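Local atomic coordinates of Glp_546_48378_50642 (Giardia intestinalis, PDB entry 2QVW), a protein that cleaves double-stranded RNA in the RNA interference pathway, producing small interfering RNAs of 21 to 23 base pairs that direct destruction of matching RNAs. Residues Ile205-Ala210 and Pro245-Leu250. Sequence-based numbering, arbitrary orientation.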
loop_
_atom_site.group_PDB
_atom_site.type_symbol
_atom_site.label_atom_id
_atom_site.label_comp_id
_atom_site.label_asym_id
_atom_site.label_seq_id
_atom_site.Cartn_x
_atom_site.Cartn_y
_atom_site.Cartn_z
ATOM N N ILE A 205 -28.996 36.182 -31.300
ATOM C CA ILE A 205 -30.166 36.154 -30.439
ATOM C C ILE A 205 -30.818 37.528 -30.402
ATOM O O ILE A 205 -30.132 38.552 -30.349
ATOM C CB ILE A 205 -29.790 35.739 -29.000
ATOM C CG1 ILE A 205 -28.806 34.564 -29.037
ATOM C CG2 ILE A 205 -31.052 35.342 -28.225
ATOM C CD1 ILE A 205 -28.314 34.138 -27.675
ATOM N N HIS A 206 -32.148 37.544 -30.427
ATOM C CA HIS A 206 -32.890 38.800 -30.423
ATOM C C HIS A 206 -33.510 39.129 -29.079
ATOM O O HIS A 206 -34.547 38.581 -28.721
ATOM C CB HIS A 206 -33.983 38.754 -31.487
ATOM C CG HIS A 206 -33.469 38.429 -32.851
ATOM N ND1 HIS A 206 -32.522 39.201 -33.493
ATOM C CD2 HIS A 206 -33.736 37.393 -33.682
ATOM C CE1 HIS A 206 -32.225 38.652 -34.658
ATOM N NE2 HIS A 206 -32.948 37.553 -34.797
ATOM N N LEU A 207 -32.869 40.037 -28.350
ATOM C CA LEU A 207 -33.351 40.458 -27.042
ATOM C C LEU A 207 -34.740 41.063 -27.156
ATOM O O LEU A 207 -35.084 41.661 -28.173
ATOM C CB LEU A 207 -32.420 41.511 -26.435
ATOM C CG LEU A 207 -30.952 41.195 -26.169
ATOM C CD1 LEU A 207 -30.321 42.378 -25.452
ATOM C CD2 LEU A 207 -30.833 39.936 -25.329
ATOM N N ARG A 208 -35.539 40.909 -26.109
ATOM C CA ARG A 208 -36.874 41.483 -26.099
ATOM C C ARG A 208 -36.940 42.616 -25.072
ATOM O O ARG A 208 -37.465 43.690 -25.356
ATOM C CB ARG A 208 -37.924 40.413 -25.790
ATOM C CG ARG A 208 -38.356 39.597 -27.001
ATOM C CD ARG A 208 -39.610 38.782 -26.686
ATOM N NE ARG A 208 -40.206 38.117 -27.855
ATOM C CZ ARG A 208 -39.629 37.143 -28.561
ATOM N NH1 ARG A 208 -38.419 36.700 -28.238
ATOM N NH2 ARG A 208 -40.271 36.595 -29.584
ATOM N N ALA A 209 -36.396 42.380 -23.882
ATOM C CA ALA A 209 -36.397 43.389 -22.828
ATOM C C ALA A 209 -35.099 44.178 -22.884
ATOM O O ALA A 209 -34.464 44.407 -21.857
ATOM C CB ALA A 209 -36.542 42.721 -21.472
ATOM N N ALA A 210 -34.722 44.592 -24.090
ATOM C CA ALA A 210 -33.488 45.342 -24.315
ATOM C C ALA A 210 -33.321 46.571 -23.424
ATOM O O ALA A 210 -32.204 47.011 -23.152
ATOM C CB ALA A 210 -33.403 45.754 -25.782
ATOM N N PRO A 245 -27.704 40.649 -20.307
ATOM C CA PRO A 245 -29.155 40.858 -20.253
ATOM C C PRO A 245 -29.865 39.991 -19.214
ATOM O O PRO A 245 -29.814 38.763 -19.279
ATOM C CB PRO A 245 -29.600 40.521 -21.672
ATOM C CG PRO A 245 -28.412 40.900 -22.491
ATOM C CD PRO A 245 -27.285 40.332 -21.682
ATOM N N PRO A 246 -30.569 40.627 -18.262
ATOM C CA PRO A 246 -31.293 39.914 -17.205
ATOM C C PRO A 246 -32.169 38.804 -17.776
ATOM O O PRO A 246 -32.583 37.892 -17.056
ATOM C CB PRO A 246 -32.134 41.013 -16.556
ATOM C CG PRO A 246 -31.351 42.253 -16.813
ATOM C CD PRO A 246 -30.905 42.062 -18.239
ATOM N N GLU A 247 -32.458 38.886 -19.070
ATOM C CA GLU A 247 -33.299 37.892 -19.720
ATOM C C GLU A 247 -32.519 36.640 -20.116
ATOM O O GLU A 247 -33.075 35.544 -20.143
ATOM C CB GLU A 247 -34.001 38.504 -20.949
ATOM C CG GLU A 247 -33.074 39.059 -22.025
ATOM C CD GLU A 247 -33.827 39.615 -23.218
ATOM O OE1 GLU A 247 -34.492 38.836 -23.934
ATOM O OE2 GLU A 247 -33.755 40.838 -23.439
ATOM N N LEU A 248 -31.237 36.797 -20.421
ATOM C CA LEU A 248 -30.420 35.649 -20.801
ATOM C C LEU A 248 -29.957 34.942 -19.532
ATOM O O LEU A 248 -29.352 33.863 -19.578
ATOM C CB LEU A 248 -29.205 36.104 -21.608
ATOM C CG LEU A 248 -29.446 36.735 -22.980
ATOM C CD1 LEU A 248 -28.149 37.360 -23.466
ATOM C CD2 LEU A 248 -29.944 35.682 -23.972
ATOM N N CYS A 249 -30.269 35.566 -18.399
ATOM C CA CYS A 249 -29.887 35.065 -17.084
ATOM C C CYS A 249 -30.959 34.251 -16.399
ATOM O O CYS A 249 -32.082 34.712 -16.227
ATOM C CB CYS A 249 -29.513 36.236 -16.176
ATOM S SG CYS A 249 -28.167 37.240 -16.791
ATOM N N LEU A 250 -30.591 33.042 -15.997
ATOM C CA LEU A 250 -31.499 32.149 -15.295
ATOM C C LEU A 250 -30.950 31.997 -13.881
ATOM O O LEU A 250 -30.024 31.225 -13.650
ATOM C CB LEU A 250 -31.542 30.789 -15.990
ATOM C CG LEU A 250 -32.591 29.778 -15.523
ATOM C CD1 LEU A 250 -32.462 28.520 -16.348
ATOM C CD2 LEU A 250 -32.402 29.450 -14.059
#
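The carboxylate of Glu247 is the flat group here, and Leu207 CD2 lies almost squarely over one of its faces, 3.7 Å from Glu247 CD. Arg208 N approaches the edge where both oxygens present their syn lone pairs. Its bond to Glu247 OE1 is nearly straight (3.2 Å, 166°), whereas the one to Glu247 OE2, of the same length, is more bent. Ala209 N adds a weak bond to Glu247 OE2 (3.1 Å, 132°), tilted out of the carboxylate plane toward the face turned from Leu207, where the Ala209 methyl also lies. The acid's reach follows from its torsions: CG sits between the backbone N and the carbonyl carbon (chi1 59°), and the chain runs extended from there. Next to this polar junction, Leu207 crosses the Pro245 ring at about a right angle, CD1 meeting Pro245 CG at 3.8 Å. Leu248 continues the apolar layer, its CD1 4.2 Å from Leu207 CD2 and its CD2 4.3 Å from Ile205 CD1; Tyr199 of helix 195-201 touches both Pro245 and Leu248. The contact thus joins two loops of the PAZ domain, one leading into strand 213-219, the other linking strands 242-244 and 250-251. With two successive backbone N-H groups as donors and the Arg208 guanidinium not in contact, the acid ties down main chain rather than forming a salt bridge across these loops.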